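Local coordinates for protein (hdlp (histone deacetylase-like protein)) (Aquifex aeolicus, PDB 1C3P), which is a zinc-binding member of the histone deacetylase family, probably able to remove acetyl groups from lysine side chains, and may take part in acetoin breakdown, at residues P22-R27 with G294-P299; F60-Y65 with A133-A138; K160-I165 with Q184-L188. All coordinates share one frame; numbering follows the deposited sequence.

Interaction 1 of 3, residues P22-R27 with G294-P299; sequences PLKIPR and GGGYHP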
loop_
_atom_site.group_PDB
_atom_site.type_symbol
_atom_site.label_atom_id
_atom_site.label_comp_id
_atom_site.label_asym_id
_atom_site.label_seq_id
_atom_site.Cartn_x
_atom_site.Cartn_y
_atom_site.Cartn_z
ATOM N N PRO A 22 -14.272 -3.463 -5.385
ATOM C CA PRO A 22 -13.601 -4.036 -4.212
ATOM C C PRO A 22 -13.310 -3.018 -3.094
ATOM O O PRO A 22 -13.156 -3.396 -1.932
ATOM C CB PRO A 22 -12.318 -4.621 -4.817
ATOM C CG PRO A 22 -12.773 -5.008 -6.216
ATOM C CD PRO A 22 -13.469 -3.720 -6.593
ATOM N N LEU A 23 -13.223 -1.736 -3.446
ATOM C CA LEU A 23 -12.950 -0.688 -2.460
ATOM C C LEU A 23 -14.222 -0.043 -1.895
ATOM O O LEU A 23 -14.187 1.054 -1.323
ATOM C CB LEU A 23 -12.021 0.375 -3.066
ATOM C CG LEU A 23 -10.621 -0.178 -3.374
ATOM C CD1 LEU A 23 -9.766 0.882 -4.090
ATOM C CD2 LEU A 23 -9.963 -0.591 -2.057
ATOM N N LYS A 24 -15.341 -0.744 -2.070
ATOM C CA LYS A 24 -16.639 -0.327 -1.539
ATOM C C LYS A 24 -16.562 -0.344 0.006
ATOM O O LYS A 24 -17.151 0.493 0.689
ATOM C CB LYS A 24 -17.707 -1.320 -2.007
ATOM C CG LYS A 24 -19.042 -1.237 -1.291
ATOM C CD LYS A 24 -19.546 -2.644 -0.941
ATOM C CE LYS A 24 -19.638 -3.554 -2.165
ATOM N NZ LYS A 24 -20.037 -4.951 -1.821
ATOM N N ILE A 25 -15.828 -1.306 0.553
ATOM C CA ILE A 25 -15.705 -1.428 2.006
ATOM C C ILE A 25 -14.946 -0.293 2.693
ATOM O O ILE A 25 -14.123 0.397 2.072
ATOM C CB ILE A 25 -14.980 -2.726 2.404
ATOM C CG1 ILE A 25 -13.624 -2.793 1.686
ATOM C CG2 ILE A 25 -15.850 -3.916 2.123
ATOM C CD1 ILE A 25 -12.762 -3.968 2.083
ATOM N N PRO A 26 -15.230 -0.072 3.990
ATOM C CA PRO A 26 -14.574 0.966 4.792
ATOM C C PRO A 26 -13.163 0.417 5.004
ATOM O O PRO A 26 -13.001 -0.801 5.053
ATOM C CB PRO A 26 -15.387 0.950 6.088
ATOM C CG PRO A 26 -16.737 0.390 5.643
ATOM C CD PRO A 26 -16.248 -0.754 4.803
ATOM N N ARG A 27 -12.152 1.280 5.133
ATOM C CA ARG A 27 -10.780 0.785 5.311
ATOM C C ARG A 27 -9.981 1.557 6.345
ATOM O O ARG A 27 -9.708 1.035 7.420
ATOM C CB ARG A 27 -10.059 0.770 3.965
ATOM C CG ARG A 27 -10.776 -0.132 2.963
ATOM C CD ARG A 27 -10.147 -0.113 1.570
ATOM N NE ARG A 27 -8.859 -0.793 1.519
ATOM C CZ ARG A 27 -7.672 -0.193 1.489
ATOM N NH1 ARG A 27 -7.584 1.130 1.503
ATOM N NH2 ARG A 27 -6.569 -0.927 1.439
ATOM N N GLY A 294 -1.857 0.438 1.726
ATOM C CA GLY A 294 -1.842 -0.082 0.375
ATOM C C GLY A 294 -3.104 -0.868 0.135
ATOM O O GLY A 294 -4.041 -0.774 0.922
ATOM N N GLY A 295 -3.117 -1.644 -0.948
ATOM C CA GLY A 295 -4.271 -2.454 -1.286
ATOM C C GLY A 295 -4.539 -3.458 -0.179
ATOM O O GLY A 295 -3.617 -3.924 0.487
ATOM N N GLY A 296 -5.810 -3.772 0.015
ATOM C CA GLY A 296 -6.237 -4.707 1.042
ATOM C C GLY A 296 -7.729 -4.618 0.846
ATOM O O GLY A 296 -8.287 -3.525 0.906
ATOM N N TYR A 297 -8.387 -5.751 0.626
ATOM C CA TYR A 297 -9.803 -5.705 0.320
ATOM C C TYR A 297 -10.732 -6.528 1.210
ATOM O O TYR A 297 -11.934 -6.570 0.958
ATOM C CB TYR A 297 -9.979 -6.089 -1.156
ATOM C CG TYR A 297 -9.018 -5.334 -2.074
ATOM C CD1 TYR A 297 -7.685 -5.747 -2.240
ATOM C CD2 TYR A 297 -9.425 -4.169 -2.714
ATOM C CE1 TYR A 297 -6.785 -5.002 -3.026
ATOM C CE2 TYR A 297 -8.539 -3.424 -3.494
ATOM C CZ TYR A 297 -7.232 -3.835 -3.647
ATOM O OH TYR A 297 -6.393 -3.059 -4.427
ATOM N N HIS A 298 -10.174 -7.170 2.238
ATOM C CA HIS A 298 -10.960 -7.955 3.190
ATOM C C HIS A 298 -10.926 -7.147 4.483
ATOM O O HIS A 298 -9.858 -6.928 5.053
ATOM C CB HIS A 298 -10.335 -9.318 3.457
ATOM C CG HIS A 298 -11.191 -10.189 4.324
ATOM N ND1 HIS A 298 -12.133 -11.057 3.817
ATOM C CD2 HIS A 298 -11.321 -10.237 5.669
ATOM C CE1 HIS A 298 -12.807 -11.604 4.812
ATOM N NE2 HIS A 298 -12.334 -11.123 5.948
ATOM N N PRO A 299 -12.098 -6.707 4.972
ATOM C CA PRO A 299 -12.179 -5.909 6.197
ATOM C C PRO A 299 -11.543 -6.493 7.454
ATOM O O PRO A 299 -10.872 -5.784 8.206
ATOM C CB PRO A 299 -13.688 -5.672 6.347
ATOM C CG PRO A 299 -14.277 -6.918 5.708
ATOM C CD PRO A 299 -13.451 -6.930 4.433
HETATM O O HOH W 1 -13.536 -5.819 -0.840
HETATM O O HOH W 2 -4.898 2.208 1.885
#
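Arg-27 reaches across to the glycine run of 294-299 and clasps it through two backbone carbonyls. Its guanidinium turns one edge to Gly-296 O, which takes Arg-27 NE at 2.9 Å and Arg-27 NH2 at 3.2 Å; NE arrives nearly in line with the C=O bond, NH2 on a lone pair. Arg-27 NH2 also donates to Gly-294 O at 2.6 Å, again in the carbonyl plane. All three bonds lie close to the guanidinium plane, which fixes the rotation of the group, and a bend at chi3 (71°) turns that edge onto the glycines. Leu-302 and Trp-306 of helix 299-314 touch the same side chain. Both segments are loops that run into helices, Arg-27 and His-298 taking the N-cap positions; the glycine run follows strand 290-292 of the parallel sheet in the arginase-like alpha/beta fold of the histone deacetylases. Here the chain passes the zinc site, though no metal is bound in this model: the nearest atoms of Gly-295 and the side chain of the zinc ligand Asp-168 are about 3 Å apart, and the side chains of Tyr-297 and the ligand Asp-258 about 4 Å at their nearest. Beyond the arginine the contact is apolar: Leu-23 CD2 comes within 3.5 Å of Tyr-297 CE2, with Pro-22 CB beside the neighbouring CD2. Ile-25 CD1 presses to 3.0 Å from Tyr-297 O and also meets the ring of Pro-299. Water takes over at the looser margins, one molecule joining the carbonyls of Pro-22 and Tyr-297, another bridging Arg-27 NH1 to Gly-294 O.

Interaction 2 of 3, residues F60-Y65 with A133-A138; sequences FHTEDY and AFKSRA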
loop_
_atom_site.group_PDB
_atom_site.type_symbol
_atom_site.label_atom_id
_atom_site.label_comp_id
_atom_site.label_asym_id
_atom_site.label_seq_id
_atom_site.Cartn_x
_atom_site.Cartn_y
_atom_site.Cartn_z
ATOM N N PHE A 60 4.030 15.679 -9.067
ATOM C CA PHE A 60 4.071 14.509 -9.934
ATOM C C PHE A 60 3.066 14.521 -11.091
ATOM O O PHE A 60 3.437 14.326 -12.250
ATOM C CB PHE A 60 3.872 13.214 -9.134
ATOM C CG PHE A 60 3.848 11.967 -9.996
ATOM C CD1 PHE A 60 4.950 11.618 -10.770
ATOM C CD2 PHE A 60 2.717 11.154 -10.042
ATOM C CE1 PHE A 60 4.933 10.478 -11.581
ATOM C CE2 PHE A 60 2.685 10.009 -10.850
ATOM C CZ PHE A 60 3.805 9.674 -11.623
ATOM N N HIS A 61 1.793 14.728 -10.783
ATOM C CA HIS A 61 0.767 14.713 -11.822
ATOM C C HIS A 61 0.693 15.969 -12.665
ATOM O O HIS A 61 1.105 17.042 -12.223
ATOM C CB HIS A 61 -0.600 14.430 -11.192
ATOM C CG HIS A 61 -0.725 13.035 -10.679
ATOM N ND1 HIS A 61 -0.611 12.713 -9.344
ATOM C CD2 HIS A 61 -0.912 11.866 -11.335
ATOM C CE1 HIS A 61 -0.727 11.402 -9.200
ATOM N NE2 HIS A 61 -0.910 10.868 -10.391
ATOM N N THR A 62 0.190 15.824 -13.894
ATOM C CA THR A 62 0.059 16.978 -14.792
ATOM C C THR A 62 -1.241 17.715 -14.525
ATOM O O THR A 62 -2.232 17.128 -14.080
ATOM C CB THR A 62 0.115 16.564 -16.274
ATOM O OG1 THR A 62 -0.900 15.592 -16.557
ATOM C CG2 THR A 62 1.470 15.984 -16.596
ATOM N N GLU A 63 -1.235 19.014 -14.788
ATOM C CA GLU A 63 -2.410 19.833 -14.540
ATOM C C GLU A 63 -3.682 19.429 -15.238
ATOM O O GLU A 63 -4.750 19.470 -14.631
ATOM C CB GLU A 63 -2.135 21.297 -14.873
ATOM C CG GLU A 63 -1.503 22.091 -13.770
ATOM C CD GLU A 63 -1.687 23.582 -13.981
ATOM O OE1 GLU A 63 -2.855 24.029 -14.034
ATOM O OE2 GLU A 63 -0.670 24.301 -14.093
ATOM N N ASP A 64 -3.584 19.066 -16.515
ATOM C CA ASP A 64 -4.770 18.684 -17.277
ATOM C C ASP A 64 -5.443 17.453 -16.649
ATOM O O ASP A 64 -6.679 17.373 -16.589
ATOM C CB ASP A 64 -4.419 18.368 -18.734
ATOM C CG ASP A 64 -3.428 17.216 -18.866
ATOM O OD1 ASP A 64 -3.346 16.612 -19.959
ATOM O OD2 ASP A 64 -2.716 16.920 -17.884
ATOM N N TYR A 65 -4.631 16.497 -16.200
ATOM C CA TYR A 65 -5.150 15.280 -15.570
ATOM C C TYR A 65 -5.819 15.618 -14.233
ATOM O O TYR A 65 -6.948 15.203 -13.993
ATOM C CB TYR A 65 -4.023 14.236 -15.362
ATOM C CG TYR A 65 -4.475 13.007 -14.590
ATOM C CD1 TYR A 65 -5.574 12.249 -15.017
ATOM C CD2 TYR A 65 -3.821 12.616 -13.414
ATOM C CE1 TYR A 65 -6.018 11.136 -14.288
ATOM C CE2 TYR A 65 -4.259 11.505 -12.676
ATOM C CZ TYR A 65 -5.355 10.774 -13.110
ATOM O OH TYR A 65 -5.817 9.715 -12.350
ATOM N N ALA A 133 -1.539 4.584 -9.995
ATOM C CA ALA A 133 -1.775 5.728 -10.887
ATOM C C ALA A 133 -0.538 6.241 -11.623
ATOM O O ALA A 133 0.552 6.212 -11.083
ATOM C CB ALA A 133 -2.429 6.876 -10.121
ATOM N N PHE A 134 -0.737 6.689 -12.866
ATOM C CA PHE A 134 0.330 7.230 -13.703
ATOM C C PHE A 134 0.286 8.748 -13.678
ATOM O O PHE A 134 -0.702 9.344 -13.236
ATOM C CB PHE A 134 0.188 6.718 -15.148
ATOM C CG PHE A 134 0.308 5.236 -15.261
ATOM C CD1 PHE A 134 -0.793 4.453 -15.587
ATOM C CD2 PHE A 134 1.528 4.613 -15.003
ATOM C CE1 PHE A 134 -0.680 3.057 -15.659
ATOM C CE2 PHE A 134 1.650 3.221 -15.070
ATOM C CZ PHE A 134 0.547 2.446 -15.399
ATOM N N LYS A 135 1.351 9.377 -14.172
ATOM C CA LYS A 135 1.432 10.825 -14.159
ATOM C C LYS A 135 0.191 11.527 -14.682
ATOM O O LYS A 135 -0.279 12.514 -14.099
ATOM C CB LYS A 135 2.679 11.267 -14.952
ATOM C CG LYS A 135 2.841 12.773 -15.120
ATOM C CD LYS A 135 4.176 13.134 -15.809
ATOM C CE LYS A 135 5.388 13.066 -14.872
ATOM N NZ LYS A 135 5.493 14.199 -13.873
ATOM N N SER A 136 -0.374 10.987 -15.753
ATOM C CA SER A 136 -1.529 11.600 -16.377
ATOM C C SER A 136 -2.636 10.615 -16.682
ATOM O O SER A 136 -3.384 10.813 -17.638
ATOM C CB SER A 136 -1.086 12.283 -17.680
ATOM O OG SER A 136 0.026 13.128 -17.452
ATOM N N ARG A 137 -2.786 9.569 -15.868
ATOM C CA ARG A 137 -3.825 8.577 -16.134
ATOM C C ARG A 137 -4.171 7.693 -14.931
ATOM O O ARG A 137 -3.280 7.296 -14.194
ATOM C CB ARG A 137 -3.369 7.689 -17.300
ATOM C CG ARG A 137 -4.144 6.403 -17.475
ATOM C CD ARG A 137 -3.516 5.564 -18.581
ATOM N NE ARG A 137 -3.823 6.084 -19.907
ATOM C CZ ARG A 137 -4.890 5.729 -20.615
ATOM N NH1 ARG A 137 -5.753 4.849 -20.126
ATOM N NH2 ARG A 137 -5.099 6.260 -21.813
ATOM N N ALA A 138 -5.456 7.372 -14.758
ATOM C CA ALA A 138 -5.889 6.517 -13.650
ATOM C C ALA A 138 -5.558 5.054 -13.967
ATOM O O ALA A 138 -5.438 4.676 -15.134
ATOM C CB ALA A 138 -7.421 6.683 -13.406
#
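In this largely buried contact of the alpha/beta fold, the start of helix 63-75 and the loop leading into it meet a turn, residues 133-138, that lies between strand 122-125 and helix 146-156. Within the turn Phe-134 N donates to Arg-137 O, with a weak bond returning from Arg-137 N. Tyr-65, with CG anti to its backbone N (chi1 174°), lays one ring face over the Ser-136 and Arg-137 backbone; Arg-137 N sits 3.7 Å above the ring centre, and the hydroxyl bonds to Tyr-143 O. Replacing Tyr-65 with an alanine would probably uncover this stretch of backbone and leave Tyr-143 O without that hydroxyl partner. The His-61 ring turns its edge to the turn, CD2 standing 2.9 Å from Lys-135 O, while Phe-60 CD2 covers one of its faces. The Phe-60 ring in turn packs against the backbone and CB of Lys-135, whose chain bends at chi3 and chi4 to bring NZ back to Phe-60 O at 2.6 Å. A weak bond from Thr-62 N to Lys-135 O adds a backbone link. At the polar end, Ser-136 OG donates to Thr-62 OG1 at 2.8 Å, and Thr-62 OG1 in turn donates to Asp-64 OD2 at 2.6 Å.

Interaction 3 of 3, residues K160-I165 with Q184-L188; sequences KRILYI and QVFVL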
loop_
_atom_site.group_PDB
_atom_site.type_symbol
_atom_site.label_atom_id
_atom_site.label_comp_id
_atom_site.label_asym_id
_atom_site.label_seq_id
_atom_site.Cartn_x
_atom_site.Cartn_y
_atom_site.Cartn_z
ATOM N N LYS A 160 18.698 12.786 -2.573
ATOM C CA LYS A 160 19.187 12.258 -3.844
ATOM C C LYS A 160 19.261 10.739 -3.926
ATOM O O LYS A 160 19.639 10.179 -4.962
ATOM C CB LYS A 160 20.564 12.867 -4.131
ATOM C CG LYS A 160 20.501 14.370 -4.359
ATOM C CD LYS A 160 21.858 15.064 -4.245
ATOM C CE LYS A 160 22.917 14.473 -5.164
ATOM N NZ LYS A 160 23.330 13.103 -4.741
ATOM N N ARG A 161 18.921 10.067 -2.833
ATOM C CA ARG A 161 18.927 8.604 -2.808
ATOM C C ARG A 161 17.719 8.157 -2.005
ATOM O O ARG A 161 17.778 8.010 -0.785
ATOM C CB ARG A 161 20.204 8.052 -2.162
ATOM C CG ARG A 161 21.493 8.333 -2.939
ATOM C CD ARG A 161 22.663 7.565 -2.326
ATOM N NE ARG A 161 22.905 7.902 -0.925
ATOM C CZ ARG A 161 23.461 9.034 -0.494
ATOM N NH1 ARG A 161 23.849 9.965 -1.357
ATOM N NH2 ARG A 161 23.621 9.242 0.808
ATOM N N ILE A 162 16.614 7.938 -2.699
ATOM C CA ILE A 162 15.373 7.548 -2.035
ATOM C C ILE A 162 14.984 6.128 -2.431
ATOM O O ILE A 162 14.983 5.795 -3.597
ATOM C CB ILE A 162 14.276 8.535 -2.453
ATOM C CG1 ILE A 162 14.723 9.944 -2.059
ATOM C CG2 ILE A 162 12.962 8.168 -1.805
ATOM C CD1 ILE A 162 13.925 11.050 -2.674
ATOM N N LEU A 163 14.662 5.293 -1.451
ATOM C CA LEU A 163 14.294 3.920 -1.741
ATOM C C LEU A 163 12.822 3.746 -1.450
ATOM O O LEU A 163 12.333 4.242 -0.448
ATOM C CB LEU A 163 15.107 2.961 -0.856
ATOM C CG LEU A 163 14.687 1.489 -0.768
ATOM C CD1 LEU A 163 14.878 0.826 -2.133
ATOM C CD2 LEU A 163 15.494 0.777 0.300
ATOM N N TYR A 164 12.117 3.066 -2.343
ATOM C CA TYR A 164 10.702 2.773 -2.139
ATOM C C TYR A 164 10.564 1.251 -2.163
ATOM O O TYR A 164 11.043 0.588 -3.087
ATOM C CB TYR A 164 9.864 3.382 -3.255
ATOM C CG TYR A 164 8.399 3.032 -3.153
ATOM C CD1 TYR A 164 7.562 3.611 -2.193
ATOM C CD2 TYR A 164 7.855 2.103 -4.026
ATOM C CE1 TYR A 164 6.197 3.253 -2.134
ATOM C CE2 TYR A 164 6.535 1.748 -3.974
ATOM C CZ TYR A 164 5.709 2.315 -3.044
ATOM O OH TYR A 164 4.384 1.927 -3.085
ATOM N N ILE A 165 9.928 0.686 -1.139
ATOM C CA ILE A 165 9.745 -0.759 -1.059
ATOM C C ILE A 165 8.237 -1.010 -1.025
ATOM O O ILE A 165 7.525 -0.442 -0.197
ATOM C CB ILE A 165 10.384 -1.336 0.211
ATOM C CG1 ILE A 165 11.883 -1.013 0.231
ATOM C CG2 ILE A 165 10.123 -2.832 0.286
ATOM C CD1 ILE A 165 12.549 -1.256 1.596
ATOM N N GLN A 184 18.244 8.223 -8.874
ATOM C CA GLN A 184 18.072 8.882 -7.588
ATOM C C GLN A 184 17.006 8.171 -6.760
ATOM O O GLN A 184 16.916 8.340 -5.544
ATOM C CB GLN A 184 17.690 10.341 -7.767
ATOM C CG GLN A 184 18.745 11.155 -8.493
ATOM C CD GLN A 184 18.531 12.642 -8.347
ATOM O OE1 GLN A 184 17.452 13.156 -8.616
ATOM N NE2 GLN A 184 19.569 13.344 -7.924
ATOM N N VAL A 185 16.188 7.386 -7.438
ATOM C CA VAL A 185 15.156 6.637 -6.747
ATOM C C VAL A 185 15.344 5.179 -7.116
ATOM O O VAL A 185 15.657 4.863 -8.264
ATOM C CB VAL A 185 13.746 7.108 -7.173
ATOM C CG1 VAL A 185 12.670 6.361 -6.358
ATOM C CG2 VAL A 185 13.627 8.621 -6.968
ATOM N N PHE A 186 15.181 4.300 -6.133
ATOM C CA PHE A 186 15.301 2.868 -6.352
ATOM C C PHE A 186 13.975 2.292 -5.896
ATOM O O PHE A 186 13.527 2.583 -4.797
ATOM C CB PHE A 186 16.442 2.263 -5.509
ATOM C CG PHE A 186 16.725 0.826 -5.842
ATOM C CD1 PHE A 186 17.919 0.463 -6.454
ATOM C CD2 PHE A 186 15.773 -0.163 -5.601
ATOM C CE1 PHE A 186 18.159 -0.860 -6.822
ATOM C CE2 PHE A 186 16.005 -1.484 -5.964
ATOM C CZ PHE A 186 17.209 -1.830 -6.581
ATOM N N VAL A 187 13.339 1.494 -6.750
ATOM C CA VAL A 187 12.058 0.902 -6.409
ATOM C C VAL A 187 12.186 -0.606 -6.344
ATOM O O VAL A 187 12.707 -1.226 -7.263
ATOM C CB VAL A 187 10.958 1.259 -7.473
ATOM C CG1 VAL A 187 9.640 0.544 -7.148
ATOM C CG2 VAL A 187 10.747 2.763 -7.525
ATOM N N LEU A 188 11.733 -1.181 -5.239
ATOM C CA LEU A 188 11.726 -2.624 -5.055
ATOM C C LEU A 188 10.298 -3.056 -4.827
ATOM O O LEU A 188 9.606 -2.523 -3.954
ATOM C CB LEU A 188 12.548 -3.049 -3.835
ATOM C CG LEU A 188 12.314 -4.477 -3.292
ATOM C CD1 LEU A 188 12.702 -5.542 -4.316
ATOM C CD2 LEU A 188 13.122 -4.667 -2.018
#
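Leu-163 and Phe-186 lie side by side on one face of the sheet, pointing the same way, with CD1 of the leucine 3.7 Å from CD2 of the ring. The leucine's chi1 of 167° sends CG away from its own N, and chi2 of 66° swings CD1 across toward the neighbouring strand, where it also comes near Phe-186 O. Ile-165 and Leu-188 follow on this face, Ile-165 CG2 a looser 4.2 Å from Leu-188 CD2; helix 228-245 covers it through Val-242, Ser-238 and Leu-239. On the other face Tyr-164 stands beside Val-187. With chi1 of 176°, the Tyr-164 ring extends along the valine, and Val-187 CG1 meets the ring edge in its plane, 3.9 Å from Tyr-164 CD2, while the hydroxyl bonds to Asp-166. Ile-162 and Val-185 share that face, packed on helix 146-156. At the exposed end the side chains of Gln-184 and Lys-160 cross at a slant, Gln-184 NE2 3.8 Å from Lys-160 CG, with Gln-184 OE1 held by Arg-155. Four backbone bonds join the strands, from Ile-162 N to Gln-184 O through to Leu-188 N on Tyr-164 O. Helix 173-179 connects them, making a beta-alpha-beta crossover within the parallel sheet of the deacetylase fold.

The three contacts belong to one histone deacetylase domain built around a parallel sheet. Interaction 1 closes a loop within which both others are nested; interaction 2 closes before interaction 3 opens. The centre of interaction 1 lies about 23 Å from that of interaction 2 and about 27 Å from that of interaction 3, and none touches another. Interaction 3 forms within the sheet, whereas the other two each join a loop following a strand (290-292 in interaction 1, 122-125 in interaction 2) to a distant part of the chain. Helix 146-156 packs against residues of interactions 2 and 3. Interaction 1 thus ties the chain near the zinc ligands to an early loop, while interaction 3 sets the strand that leads to Asp-168.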